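Local coordinates for protein CDP-4-keto-6-deoxy-D-glucose-3-dehydrase (Yersinia pseudotuberculosis, PDB 3BB8) that probably catalyses the pyridoxal-phosphate-dependent C-3 dehydration of CDP-4-keto-6-deoxy-D-glucose, a step in building deoxysugars of the bacterial lipopolysaccharide, at residues A[51-56]-A[292-297]; A[115-120]-A[380-385]; A[185-190]-A[208-213]; A[325-330]-A[428-433]; A[345-350]-A[411-416]. The protein carries 1 engineered substitution. All coordinates share one frame; numbering follows the deposited sequence.

Contact 1 of 5, residues A[51-56]-A[292-297]; sequences EASLDG and TDMQAA
A52 of helix 43-55 sets its methyl against M294 and A297 of helix 293-323, joining two nearly antiparallel helices of the aspartate aminotransferase fold. The axes of the short segments come within 8.8 Å, at 159° between their directions. The seam is apolar, with the A52 methyl close to the backbone of the other helix: A52 CB lies 3.9 Å from M294 CA and 4.0 Å from A297 CB. M294 runs along the side of this pair, its CG 4.4 Å from S53 OG, and its side chain also packs on M224 of the second subunit. S53 OG itself is bound to M49 O, back along its own helix.

Among the charged groups, D55 OD2 and D293 OD2 stand 4.7 Å apart, and each carboxylate has partners of its own. D55 pairs with R62 and R7, while D293 takes the backbone N-H groups of G61, F63 and N64; this should ease any repulsion.

The start of helix 293-323 is closed by a capping box. Q295 N reaches T292 OG1 at 3.2 Å, and Q295 OE1 turns back to take two donors: T292 N, 51° out of the amide's carbonyl plane, and T292 OG1, in that plane on a lone pair at 2.8 Å.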
# COMPACT_ATOMS: atom_id res chain seq x y z
N GLU A 51 13.03 -14.77 -11.70
CA GLU A 51 12.00 -15.57 -12.35
C GLU A 51 10.74 -14.73 -12.53
O GLU A 51 10.20 -14.63 -13.64
CB GLU A 51 11.67 -16.81 -11.52
CG GLU A 51 12.62 -17.96 -11.77
CD GLU A 51 11.88 -19.28 -11.93
OE1 GLU A 51 11.35 -19.80 -10.92
OE2 GLU A 51 11.83 -19.78 -13.07
N ALA A 52 10.29 -14.12 -11.43
CA ALA A 52 9.10 -13.28 -11.46
C ALA A 52 9.29 -12.14 -12.45
O ALA A 52 8.37 -11.79 -13.19
CB ALA A 52 8.83 -12.73 -10.06
N SER A 53 10.48 -11.55 -12.47
CA SER A 53 10.75 -10.45 -13.39
C SER A 53 10.58 -10.93 -14.82
O SER A 53 10.00 -10.24 -15.66
CB SER A 53 12.18 -9.92 -13.20
OG SER A 53 12.38 -9.43 -11.88
N LEU A 54 11.09 -12.13 -15.10
CA LEU A 54 11.00 -12.69 -16.44
C LEU A 54 9.57 -13.06 -16.81
O LEU A 54 9.18 -12.92 -17.97
CB LEU A 54 11.92 -13.92 -16.55
CG LEU A 54 13.42 -13.63 -16.38
CD1 LEU A 54 14.19 -14.92 -16.51
CD2 LEU A 54 13.89 -12.63 -17.43
N ASP A 55 8.80 -13.51 -15.83
CA ASP A 55 7.40 -13.88 -16.05
C ASP A 55 6.65 -12.78 -16.78
O ASP A 55 5.77 -13.06 -17.60
CB ASP A 55 6.71 -14.16 -14.71
CG ASP A 55 7.06 -15.52 -14.15
OD1 ASP A 55 8.03 -16.11 -14.66
OD2 ASP A 55 6.38 -15.98 -13.20
N GLY A 56 7.00 -11.54 -16.48
CA GLY A 56 6.35 -10.41 -17.12
C GLY A 56 4.90 -10.23 -16.71
O GLY A 56 4.17 -9.47 -17.35
N THR A 292 3.28 -6.90 -5.72
CA THR A 292 3.67 -7.51 -6.98
C THR A 292 4.16 -8.94 -6.77
O THR A 292 4.46 -9.34 -5.64
CB THR A 292 4.82 -6.71 -7.64
OG1 THR A 292 6.01 -6.85 -6.85
CG2 THR A 292 4.45 -5.24 -7.74
N ASP A 293 4.24 -9.72 -7.85
CA ASP A 293 4.70 -11.09 -7.70
C ASP A 293 6.20 -11.05 -7.42
O ASP A 293 6.75 -11.98 -6.83
CB ASP A 293 4.38 -11.91 -8.96
CG ASP A 293 3.90 -13.33 -8.64
OD1 ASP A 293 3.10 -13.50 -7.70
OD2 ASP A 293 4.32 -14.29 -9.33
N MET A 294 6.86 -9.95 -7.81
CA MET A 294 8.29 -9.79 -7.56
C MET A 294 8.52 -9.89 -6.05
O MET A 294 9.36 -10.66 -5.57
CB MET A 294 8.79 -8.44 -8.05
CG MET A 294 8.84 -8.30 -9.55
SD MET A 294 7.25 -7.94 -10.34
CE MET A 294 7.14 -6.17 -10.09
N GLN A 295 7.76 -9.09 -5.31
CA GLN A 295 7.84 -9.10 -3.86
C GLN A 295 7.47 -10.49 -3.37
O GLN A 295 8.13 -11.06 -2.50
CB GLN A 295 6.88 -8.06 -3.27
CG GLN A 295 7.30 -6.61 -3.47
CD GLN A 295 6.13 -5.64 -3.48
OE1 GLN A 295 5.50 -5.39 -4.52
NE2 GLN A 295 5.81 -5.08 -2.32
N ALA A 296 6.40 -11.05 -3.92
CA ALA A 296 5.96 -12.38 -3.53
C ALA A 296 7.10 -13.40 -3.65
O ALA A 296 7.26 -14.27 -2.79
CB ALA A 296 4.78 -12.82 -4.39
N ALA A 297 7.88 -13.29 -4.72
CA ALA A 297 8.99 -14.20 -4.97
C ALA A 297 10.01 -14.15 -3.84
O ALA A 297 10.35 -15.19 -3.25
CB ALA A 297 9.67 -13.84 -6.29

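Contact 2 of 5, residues A[115-120]-A[380-385]; sequences TVAAGF and NLTRQP. With PLP (pyridoxal-5'-phosphate), chain C.
The pyridoxal-5'-phosphate pocket is lined on one side by the loop holding F120, and this loop is pinned a few residues earlier, where A117 meets L381 of the 380-385 segment. L381 N donates to A117 O at 2.9 Å, nearly straight at 173°. The L381 side chain then folds over the same carbonyl: with CG beside its own backbone N (chi1 -77°), CG comes 3.5 Å from A117 O and CD1 reaches on to 4.1 Å from V116 O. The A117 methyl rests against L381 CB and T382 CG2, both 4.4 Å from A117 CB. Just beyond, A118 is the centre of an inverse gamma turn, so the chain bends sharply on its way to F120.

F120 points away from 380-385 and gives one ring face to the cofactor. Its CG stands anti to the backbone N (chi1 -167°), which brings CD2 to 3.5 Å from PLP C6 and CB to 3.6 Å from PLP C2. The F120 ring also meets F377 edge-to-face and W247 of the second subunit, whose NE1 is hydrogen-bonded to PLP. On the other segment, R383 pairs with D402 and reaches S271 of the second subunit.

One backbone bond, covered by the L381 side chain, ties 115-120 to 380-385, and G119 adds another to A378. Loop anchoring of this kind probably keeps the hydrocarbon face of F120 set against the cofactor ring, leaving the hydrogen bonding to D194, S87 and S215 among others.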
# COMPACT_ATOMS: atom_id res chain seq x y z
N THR A 115 -5.91 -1.21 23.69
CA THR A 115 -4.55 -1.46 23.21
C THR A 115 -3.57 -0.86 24.21
O THR A 115 -3.98 -0.39 25.27
CB THR A 115 -4.36 -0.83 21.79
OG1 THR A 115 -3.09 -1.23 21.26
CG2 THR A 115 -4.41 0.68 21.87
N VAL A 116 -2.28 -0.87 23.90
CA VAL A 116 -1.29 -0.28 24.81
C VAL A 116 -0.59 0.87 24.12
O VAL A 116 -0.55 0.93 22.89
CB VAL A 116 -0.25 -1.33 25.28
CG1 VAL A 116 -0.96 -2.46 26.01
CG2 VAL A 116 0.55 -1.87 24.10
N ALA A 117 -0.04 1.80 24.91
CA ALA A 117 0.65 2.96 24.36
C ALA A 117 2.14 2.70 24.11
O ALA A 117 2.82 3.47 23.42
CB ALA A 117 0.47 4.15 25.28
N ALA A 118 2.66 1.61 24.65
CA ALA A 118 4.06 1.27 24.44
C ALA A 118 4.16 0.35 23.23
O ALA A 118 4.31 -0.85 23.37
CB ALA A 118 4.63 0.58 25.68
N GLY A 119 4.06 0.92 22.03
CA GLY A 119 4.14 0.10 20.85
C GLY A 119 4.49 0.83 19.57
O GLY A 119 5.17 1.86 19.57
N PHE A 120 4.04 0.28 18.45
CA PHE A 120 4.31 0.86 17.15
C PHE A 120 3.07 1.63 16.69
O PHE A 120 1.94 1.16 16.87
CB PHE A 120 4.66 -0.23 16.14
CG PHE A 120 5.25 0.31 14.88
CD1 PHE A 120 6.54 0.82 14.87
CD2 PHE A 120 4.48 0.40 13.72
CE1 PHE A 120 7.07 1.42 13.73
CE2 PHE A 120 5.00 1.00 12.58
CZ PHE A 120 6.29 1.51 12.58
N ASN A 380 5.90 6.03 24.19
CA ASN A 380 4.58 6.26 24.75
C ASN A 380 3.80 7.05 23.70
O ASN A 380 3.99 8.26 23.56
CB ASN A 380 4.64 7.05 26.06
CG ASN A 380 3.26 7.27 26.68
OD1 ASN A 380 3.15 7.62 27.85
ND2 ASN A 380 2.21 7.06 25.89
N LEU A 381 2.94 6.35 22.98
CA LEU A 381 2.14 6.96 21.92
C LEU A 381 1.42 8.24 22.34
O LEU A 381 1.43 9.21 21.59
CB LEU A 381 1.14 5.94 21.36
CG LEU A 381 1.78 4.91 20.43
CD1 LEU A 381 0.84 3.74 20.21
CD2 LEU A 381 2.14 5.58 19.11
N THR A 382 0.82 8.25 23.52
CA THR A 382 0.11 9.43 23.98
C THR A 382 0.99 10.66 24.11
O THR A 382 0.48 11.78 24.19
CB THR A 382 -0.60 9.20 25.32
OG1 THR A 382 0.37 8.88 26.33
CG2 THR A 382 -1.60 8.07 25.21
N ARG A 383 2.31 10.48 24.13
CA ARG A 383 3.23 11.60 24.24
C ARG A 383 3.87 11.97 22.89
O ARG A 383 4.76 12.81 22.82
CB ARG A 383 4.35 11.31 25.24
CG ARG A 383 3.88 11.11 26.67
CD ARG A 383 5.05 10.88 27.61
NE ARG A 383 4.59 10.68 28.97
CZ ARG A 383 4.19 11.65 29.78
NH1 ARG A 383 4.22 12.91 29.37
NH2 ARG A 383 3.76 11.36 31.01
N GLN A 384 3.42 11.31 21.83
CA GLN A 384 3.96 11.60 20.51
C GLN A 384 3.25 12.83 19.99
O GLN A 384 2.06 13.00 20.23
CB GLN A 384 3.74 10.42 19.56
CG GLN A 384 4.70 9.26 19.80
CD GLN A 384 6.08 9.54 19.26
OE1 GLN A 384 7.06 8.92 19.67
NE2 GLN A 384 6.18 10.45 18.31
N PRO A 385 3.97 13.70 19.27
CA PRO A 385 3.34 14.91 18.74
C PRO A 385 2.05 14.72 17.96
O PRO A 385 1.15 15.55 18.08
CB PRO A 385 4.45 15.56 17.90
CG PRO A 385 5.47 14.52 17.74
CD PRO A 385 5.41 13.70 19.00
N1 PLP C . 3.57 -3.20 14.07
C2 PLP C . 4.80 -3.49 14.62
C2A PLP C . 4.84 -3.89 16.09
C3 PLP C . 5.98 -3.41 13.82
O3 PLP C . 7.20 -3.68 14.33
C4 PLP C . 5.88 -3.03 12.41
C4A PLP C . 7.20 -3.00 11.57
C5 PLP C . 4.57 -2.74 11.90
C6 PLP C . 3.42 -2.83 12.78
C5A PLP C . 4.23 -2.33 10.50
O4P PLP C . 5.00 -2.90 9.55
P PLP C . 5.61 -2.15 8.26
O1P PLP C . 5.95 -3.25 7.27
O2P PLP C . 6.95 -1.39 8.80
O3P PLP C . 4.59 -1.15 7.71

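Contact 3 of 5, residues A[185-190]-A[208-213]; sequences NLWLIE and FGDIGT
Two neighbouring parallel strands of the large mixed sheet, 187-191 and 211-215, pair here, with I189 opposite I211 and E190 opposite G212. E190 N donates to I211 O at 3.0 Å and T213 N to E190 O at 3.2 Å, in the usual parallel ladder. Ahead of the ladder a side chain joins in. D210 OD1 accepts L188 N at 2.8 Å, met nearly along its C-O axis, while L188 O receives D210 N at 2.9 Å and, weakly, I211 N. The D210 side chain comes across W187 at about a right angle, its carboxylate plane turned 75° from the ring and its CG 3.4 Å from W187 CE3 at the ring's edge; W187 NE1 is hydrogen-bonded to R105 O.

E190 leaves the sheet on an extended chain to reach the turn before the second strand. OE1 takes F208 N on its syn side at 2.9 Å and G209 N on its anti side at 3.1 Å, both out of plane; OE2 goes to G206 N. Three backbone N-H groups on this buried carboxylate would be expected to stabilise its negative charge and fix the turn into a strand that ends at S215 beside the cofactor.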
# COMPACT_ATOMS: atom_id res chain seq x y z
N ASN A 185 -17.13 -10.82 24.50
CA ASN A 185 -17.36 -11.05 23.07
C ASN A 185 -16.69 -9.99 22.20
O ASN A 185 -17.24 -9.55 21.19
CB ASN A 185 -18.86 -11.08 22.78
CG ASN A 185 -19.54 -12.29 23.37
OD1 ASN A 185 -19.26 -13.43 22.96
ND2 ASN A 185 -20.42 -12.06 24.32
N LEU A 186 -15.49 -9.59 22.61
CA LEU A 186 -14.72 -8.59 21.89
C LEU A 186 -13.92 -9.23 20.78
O LEU A 186 -13.47 -10.38 20.90
CB LEU A 186 -13.75 -7.89 22.84
CG LEU A 186 -14.31 -7.22 24.09
CD1 LEU A 186 -13.15 -6.77 24.97
CD2 LEU A 186 -15.20 -6.04 23.70
N TRP A 187 -13.74 -8.49 19.68
CA TRP A 187 -12.94 -8.95 18.55
C TRP A 187 -11.49 -8.90 19.00
O TRP A 187 -11.12 -8.01 19.77
CB TRP A 187 -13.09 -7.99 17.36
CG TRP A 187 -14.36 -8.11 16.59
CD1 TRP A 187 -15.38 -7.20 16.55
CD2 TRP A 187 -14.72 -9.17 15.71
NE1 TRP A 187 -16.36 -7.64 15.69
CE2 TRP A 187 -15.98 -8.85 15.16
CE3 TRP A 187 -14.10 -10.37 15.33
CZ2 TRP A 187 -16.63 -9.67 14.25
CZ3 TRP A 187 -14.74 -11.19 14.43
CH2 TRP A 187 -15.99 -10.84 13.90
N LEU A 188 -10.67 -9.83 18.53
CA LEU A 188 -9.25 -9.81 18.91
C LEU A 188 -8.31 -9.81 17.71
O LEU A 188 -8.29 -10.76 16.92
CB LEU A 188 -8.89 -11.01 19.81
CG LEU A 188 -7.38 -11.07 20.11
CD1 LEU A 188 -7.02 -9.94 21.06
CD2 LEU A 188 -6.99 -12.42 20.71
N ILE A 189 -7.50 -8.76 17.59
CA ILE A 189 -6.52 -8.70 16.50
C ILE A 189 -5.10 -8.80 17.05
O ILE A 189 -4.68 -7.99 17.87
CB ILE A 189 -6.66 -7.41 15.67
CG1 ILE A 189 -7.98 -7.42 14.91
CG2 ILE A 189 -5.50 -7.29 14.67
CD1 ILE A 189 -8.34 -6.13 14.26
N GLU A 190 -4.38 -9.81 16.58
CA GLU A 190 -3.00 -10.05 16.99
C GLU A 190 -1.99 -9.47 16.00
O GLU A 190 -1.78 -10.03 14.92
CB GLU A 190 -2.71 -11.55 17.06
CG GLU A 190 -3.08 -12.26 18.33
CD GLU A 190 -2.73 -13.74 18.23
OE1 GLU A 190 -3.56 -14.51 17.70
OE2 GLU A 190 -1.61 -14.12 18.63
N PHE A 208 -4.68 -17.17 17.75
CA PHE A 208 -5.51 -17.23 18.95
C PHE A 208 -6.70 -16.29 18.78
O PHE A 208 -7.77 -16.50 19.36
CB PHE A 208 -4.73 -16.81 20.20
CG PHE A 208 -3.58 -17.71 20.55
CD1 PHE A 208 -2.45 -17.77 19.74
CD2 PHE A 208 -3.61 -18.48 21.71
CE1 PHE A 208 -1.37 -18.58 20.07
CE2 PHE A 208 -2.53 -19.30 22.06
CZ PHE A 208 -1.40 -19.34 21.24
N GLY A 209 -6.51 -15.24 17.99
CA GLY A 209 -7.57 -14.28 17.78
C GLY A 209 -8.26 -14.42 16.43
O GLY A 209 -8.03 -15.38 15.69
N ASP A 210 -9.10 -13.44 16.11
CA ASP A 210 -9.82 -13.47 14.85
C ASP A 210 -8.95 -13.15 13.63
O ASP A 210 -9.01 -13.86 12.64
CB ASP A 210 -11.01 -12.52 14.93
CG ASP A 210 -11.85 -12.78 16.16
OD1 ASP A 210 -11.65 -12.09 17.18
OD2 ASP A 210 -12.71 -13.68 16.10
N ILE A 211 -8.15 -12.09 13.70
CA ILE A 211 -7.28 -11.75 12.58
C ILE A 211 -5.83 -11.62 13.05
O ILE A 211 -5.56 -11.22 14.17
CB ILE A 211 -7.65 -10.39 11.93
CG1 ILE A 211 -9.15 -10.26 11.72
CG2 ILE A 211 -6.92 -10.26 10.61
CD1 ILE A 211 -9.67 -11.00 10.53
N GLY A 212 -4.90 -11.97 12.16
CA GLY A 212 -3.49 -11.85 12.47
C GLY A 212 -2.80 -11.05 11.37
O GLY A 212 -3.26 -11.05 10.22
N THR A 213 -1.71 -10.36 11.71
CA THR A 213 -0.97 -9.55 10.74
C THR A 213 0.52 -9.74 10.95
O THR A 213 0.98 -10.00 12.06
CB THR A 213 -1.28 -8.05 10.91
OG1 THR A 213 -0.87 -7.64 12.22
CG2 THR A 213 -2.77 -7.79 10.76

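Contact 4 of 5, residues A[325-330]-A[428-433]; sequences QSCADF and KFEEFF
F330 and F433 lie nearly flat against each other, planes 14° apart, but slid so far that the rings barely overlap (centroids 4.6 Å). The slide puts F330 CB over the F433 face, 3.6 Å from the ring centroid in a CH-pi contact, while F433 CB comes 3.5 Å from F330 CD2. F432 CD2 comes down over the centre of the other F433 face, so that ring is sandwiched between a neighbour on its own segment and F330.

The helix concerned, 419-432, packs against the antiparallel sheet of strands 331-332, 347-351 and 408-411, and the segment 325-330 leads from the long helix 293-323 into the first of these strands. F330, F432 and F433 also line a site that holds a benzamidine molecule, probably taken up from the crystallisation liquor.

Deeper in, C327 is the bump: SG settles into the dip between F429 and F433, 4.1 Å from F429 CB and 4.3 Å from F433 CD2, with E430 CG at its flank. At the outer edge S326 OG donates to E430 OE1 at 3.2 Å, on the carboxylate oxygen's anti lone pair, and E430 gets there on a side chain extended beyond CG.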
# COMPACT_ATOMS: atom_id res chain seq x y z
N GLN A 325 24.48 -11.17 31.76
CA GLN A 325 24.02 -11.28 33.14
C GLN A 325 25.02 -10.60 34.08
O GLN A 325 24.72 -10.33 35.24
CB GLN A 325 23.88 -12.75 33.52
CG GLN A 325 22.88 -12.97 34.64
CD GLN A 325 21.47 -13.08 34.13
OE1 GLN A 325 20.51 -13.02 34.90
NE2 GLN A 325 21.32 -13.25 32.82
N SER A 326 26.21 -10.31 33.57
CA SER A 326 27.26 -9.68 34.35
C SER A 326 26.97 -8.21 34.65
O SER A 326 27.63 -7.61 35.50
CB SER A 326 28.59 -9.79 33.61
OG SER A 326 28.52 -9.13 32.37
N CYS A 327 26.00 -7.64 33.95
CA CYS A 327 25.64 -6.25 34.15
C CYS A 327 24.30 -6.10 34.86
O CYS A 327 23.80 -5.00 35.02
CB CYS A 327 25.58 -5.54 32.81
SG CYS A 327 27.06 -5.73 31.82
N ALA A 328 23.74 -7.21 35.32
CA ALA A 328 22.44 -7.19 35.99
C ALA A 328 22.24 -6.08 37.01
O ALA A 328 21.09 -5.74 37.33
CB ALA A 328 22.18 -8.54 36.63
N ASP A 329 23.32 -5.50 37.54
CA ASP A 329 23.20 -4.42 38.53
C ASP A 329 22.84 -3.06 37.92
O ASP A 329 22.30 -2.19 38.60
CB ASP A 329 24.50 -4.24 39.32
CG ASP A 329 24.71 -5.33 40.36
OD1 ASP A 329 23.72 -5.80 40.96
OD2 ASP A 329 25.88 -5.70 40.58
N PHE A 330 23.16 -2.89 36.64
CA PHE A 330 22.90 -1.64 35.95
C PHE A 330 21.75 -1.69 34.94
O PHE A 330 21.08 -0.69 34.70
CB PHE A 330 24.17 -1.18 35.25
CG PHE A 330 25.34 -1.07 36.17
CD1 PHE A 330 25.34 -0.14 37.21
CD2 PHE A 330 26.43 -1.93 36.04
CE1 PHE A 330 26.40 -0.06 38.11
CE2 PHE A 330 27.50 -1.86 36.93
CZ PHE A 330 27.48 -0.92 37.97
N LYS A 428 31.62 -4.51 25.21
CA LYS A 428 31.37 -3.08 25.23
C LYS A 428 30.47 -2.70 26.40
O LYS A 428 30.64 -1.63 26.99
CB LYS A 428 30.76 -2.63 23.90
CG LYS A 428 31.80 -2.50 22.80
CD LYS A 428 32.88 -1.53 23.23
CE LYS A 428 33.97 -1.37 22.18
NZ LYS A 428 35.01 -0.40 22.65
N PHE A 429 29.52 -3.56 26.75
CA PHE A 429 28.66 -3.27 27.88
C PHE A 429 29.51 -3.33 29.15
O PHE A 429 29.40 -2.48 30.03
CB PHE A 429 27.52 -4.29 27.98
CG PHE A 429 26.24 -3.84 27.32
CD1 PHE A 429 26.10 -3.88 25.93
CD2 PHE A 429 25.18 -3.38 28.09
CE1 PHE A 429 24.91 -3.47 25.32
CE2 PHE A 429 23.98 -2.96 27.49
CZ PHE A 429 23.85 -3.01 26.10
N GLU A 430 30.37 -4.35 29.23
CA GLU A 430 31.25 -4.52 30.38
C GLU A 430 32.22 -3.35 30.48
O GLU A 430 32.44 -2.82 31.55
CB GLU A 430 31.99 -5.84 30.27
CG GLU A 430 31.11 -7.03 30.62
CD GLU A 430 31.72 -8.36 30.24
OE1 GLU A 430 31.11 -9.41 30.57
OE2 GLU A 430 32.79 -8.37 29.61
N GLU A 431 32.77 -2.93 29.34
CA GLU A 431 33.69 -1.80 29.32
C GLU A 431 33.00 -0.52 29.77
O GLU A 431 33.63 0.34 30.38
CB GLU A 431 34.24 -1.58 27.92
CG GLU A 431 35.19 -0.40 27.84
CD GLU A 431 35.61 -0.05 26.43
OE1 GLU A 431 35.85 -0.98 25.63
OE2 GLU A 431 35.71 1.16 26.12
N PHE A 432 31.72 -0.39 29.45
CA PHE A 432 30.96 0.81 29.79
C PHE A 432 30.72 0.97 31.29
O PHE A 432 30.89 2.06 31.84
CB PHE A 432 29.60 0.80 29.06
CG PHE A 432 28.75 2.00 29.34
CD1 PHE A 432 28.95 3.19 28.65
CD2 PHE A 432 27.74 1.95 30.29
CE1 PHE A 432 28.16 4.32 28.90
CE2 PHE A 432 26.95 3.07 30.56
CZ PHE A 432 27.16 4.25 29.86
N PHE A 433 30.31 -0.12 31.94
CA PHE A 433 30.03 -0.09 33.36
C PHE A 433 31.26 -0.40 34.20
O PHE A 433 31.16 -0.63 35.41
CB PHE A 433 28.89 -1.07 33.68
CG PHE A 433 27.56 -0.68 33.09
CD1 PHE A 433 26.94 0.51 33.47
CD2 PHE A 433 26.92 -1.49 32.15
CE1 PHE A 433 25.71 0.90 32.91
CE2 PHE A 433 25.70 -1.11 31.59
CZ PHE A 433 25.09 0.08 31.96

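Contact 5 of 5, residues A[345-350]-A[411-416]; sequences FGFPIT and IGIYPG
F347 and I411 form an antiparallel hydrogen-bonded pair, F347 N giving to I411 O at 2.8 Å and I411 N to F347 O at 2.9 Å, the second donor standing 36° above the carbonyl plane. On the side-chain face of this pair F347 CB touches both isoleucines of the other segment, 4.0 Å from I411 CG1 and 4.0 Å from I413 CG2. The F347 ring itself swings away to meet F317 of helix 293-323.

The pairing belongs to the small antiparallel sheet in which strand 347-351 runs between 331-332 and 408-411, with helix 419-432 packed on it. Farther along the strand I349 crosses I411 obliquely, and their ends meet CD1 to CD1 at 3.7 Å. I411 gets its CD1 there with CG1 held between backbone N and carbonyl carbon (chi1 61°).

At the other end the chains leave the ladder, and I413 fills in where strand bonds stop: its CG1 is 3.6 Å from G346 C, against a residue that has no side chain, and its CD1 is 3.6 Å from F345 O. That carbonyl also accepts from R313. The F345 ring turns from I413 toward the cofactor site, where it touches D194, a residue that binds pyridoxal-5'-phosphate.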
# COMPACT_ATOMS: atom_id res chain seq x y z
N PHE A 345 12.56 -10.71 18.15
CA PHE A 345 12.74 -9.78 17.04
C PHE A 345 13.99 -8.96 17.34
O PHE A 345 14.79 -8.67 16.45
CB PHE A 345 11.51 -8.86 16.95
CG PHE A 345 11.65 -7.75 15.94
CD1 PHE A 345 12.16 -6.51 16.31
CD2 PHE A 345 11.25 -7.93 14.62
CE1 PHE A 345 12.28 -5.48 15.38
CE2 PHE A 345 11.37 -6.91 13.68
CZ PHE A 345 11.88 -5.68 14.06
N GLY A 346 14.12 -8.61 18.62
CA GLY A 346 15.26 -7.84 19.08
C GLY A 346 15.49 -8.14 20.54
O GLY A 346 14.72 -8.90 21.15
N PHE A 347 16.53 -7.55 21.12
CA PHE A 347 16.88 -7.77 22.53
C PHE A 347 16.62 -6.49 23.34
O PHE A 347 17.45 -5.58 23.33
CB PHE A 347 18.36 -8.15 22.62
CG PHE A 347 18.76 -8.74 23.95
CD1 PHE A 347 18.50 -10.08 24.24
CD2 PHE A 347 19.42 -7.96 24.89
CE1 PHE A 347 18.90 -10.64 25.45
CE2 PHE A 347 19.82 -8.50 26.11
CZ PHE A 347 19.57 -9.85 26.39
N PRO A 348 15.48 -6.41 24.04
CA PRO A 348 15.12 -5.23 24.85
C PRO A 348 15.82 -5.14 26.21
O PRO A 348 15.82 -6.09 27.00
CB PRO A 348 13.61 -5.36 24.98
CG PRO A 348 13.44 -6.85 25.12
CD PRO A 348 14.38 -7.39 24.04
N ILE A 349 16.38 -3.97 26.49
CA ILE A 349 17.10 -3.71 27.74
C ILE A 349 16.67 -2.40 28.38
O ILE A 349 16.62 -1.36 27.71
CB ILE A 349 18.62 -3.64 27.48
CG1 ILE A 349 19.12 -4.97 26.92
CG2 ILE A 349 19.35 -3.28 28.78
CD1 ILE A 349 20.52 -4.90 26.36
N THR A 350 16.37 -2.44 29.67
CA THR A 350 16.00 -1.24 30.41
C THR A 350 17.12 -0.82 31.36
O THR A 350 17.46 -1.54 32.30
CB THR A 350 14.71 -1.45 31.22
OG1 THR A 350 13.61 -1.67 30.32
CG2 THR A 350 14.42 -0.23 32.08
N ILE A 411 18.72 -4.06 21.22
CA ILE A 411 19.80 -4.32 20.27
C ILE A 411 19.59 -5.65 19.55
O ILE A 411 18.54 -6.27 19.67
CB ILE A 411 21.17 -4.34 20.97
CG1 ILE A 411 21.21 -5.45 22.03
CG2 ILE A 411 21.46 -2.98 21.60
CD1 ILE A 411 22.28 -5.24 23.08
N GLY A 412 20.60 -6.07 18.79
CA GLY A 412 20.40 -6.98 17.68
C GLY A 412 20.70 -8.42 18.05
O GLY A 412 21.77 -8.72 18.57
N ILE A 413 19.74 -9.30 17.78
CA ILE A 413 19.97 -10.74 17.92
C ILE A 413 19.49 -11.50 16.69
O ILE A 413 19.25 -12.71 16.74
CB ILE A 413 19.20 -11.24 19.18
CG1 ILE A 413 17.81 -10.61 19.25
CG2 ILE A 413 20.02 -10.99 20.43
CD1 ILE A 413 16.83 -11.11 18.20
N TYR A 414 19.35 -10.78 15.57
CA TYR A 414 18.88 -11.37 14.32
C TYR A 414 19.95 -12.27 13.67
O TYR A 414 21.14 -12.11 13.92
CB TYR A 414 18.41 -10.27 13.35
CG TYR A 414 19.52 -9.50 12.65
CD1 TYR A 414 19.75 -9.66 11.29
CD2 TYR A 414 20.33 -8.62 13.36
CE1 TYR A 414 20.78 -8.97 10.65
CE2 TYR A 414 21.35 -7.92 12.73
CZ TYR A 414 21.57 -8.09 11.38
OH TYR A 414 22.58 -7.39 10.76
N PRO A 415 19.51 -13.22 12.83
CA PRO A 415 20.33 -14.20 12.11
C PRO A 415 21.63 -13.72 11.48
O PRO A 415 22.53 -14.52 11.23
CB PRO A 415 19.37 -14.76 11.06
CG PRO A 415 18.06 -14.72 11.79
CD PRO A 415 18.09 -13.35 12.42
N GLY A 416 21.74 -12.42 11.21
CA GLY A 416 22.95 -11.90 10.60
C GLY A 416 24.08 -11.67 11.59
O GLY A 416 25.15 -11.18 11.22

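How the contacts relate
Contacts 1, 2, 3 and 5 are buried, whereas contact 4 lies partly at the surface, about 29 Å from the chain's centre. Contact 5 lies in the small sheet and contact 4 in the helix that packs on it; they touch directly, F429 CZ packing on I349 CD1 at 3.8 Å. Contact 3 is in the large sheet and contact 2 in loops next to its strands; contacts 2, 3 and 5 all come near the cofactor. Contact 3 is the richest in polar bonds, contact 5 pairs backbones under an aliphatic layer, contact 4 relies on slid aromatics and a CH-pi contact, and contact 1 on methyls between helices. Contacts 1 and 2 both reach the second subunit.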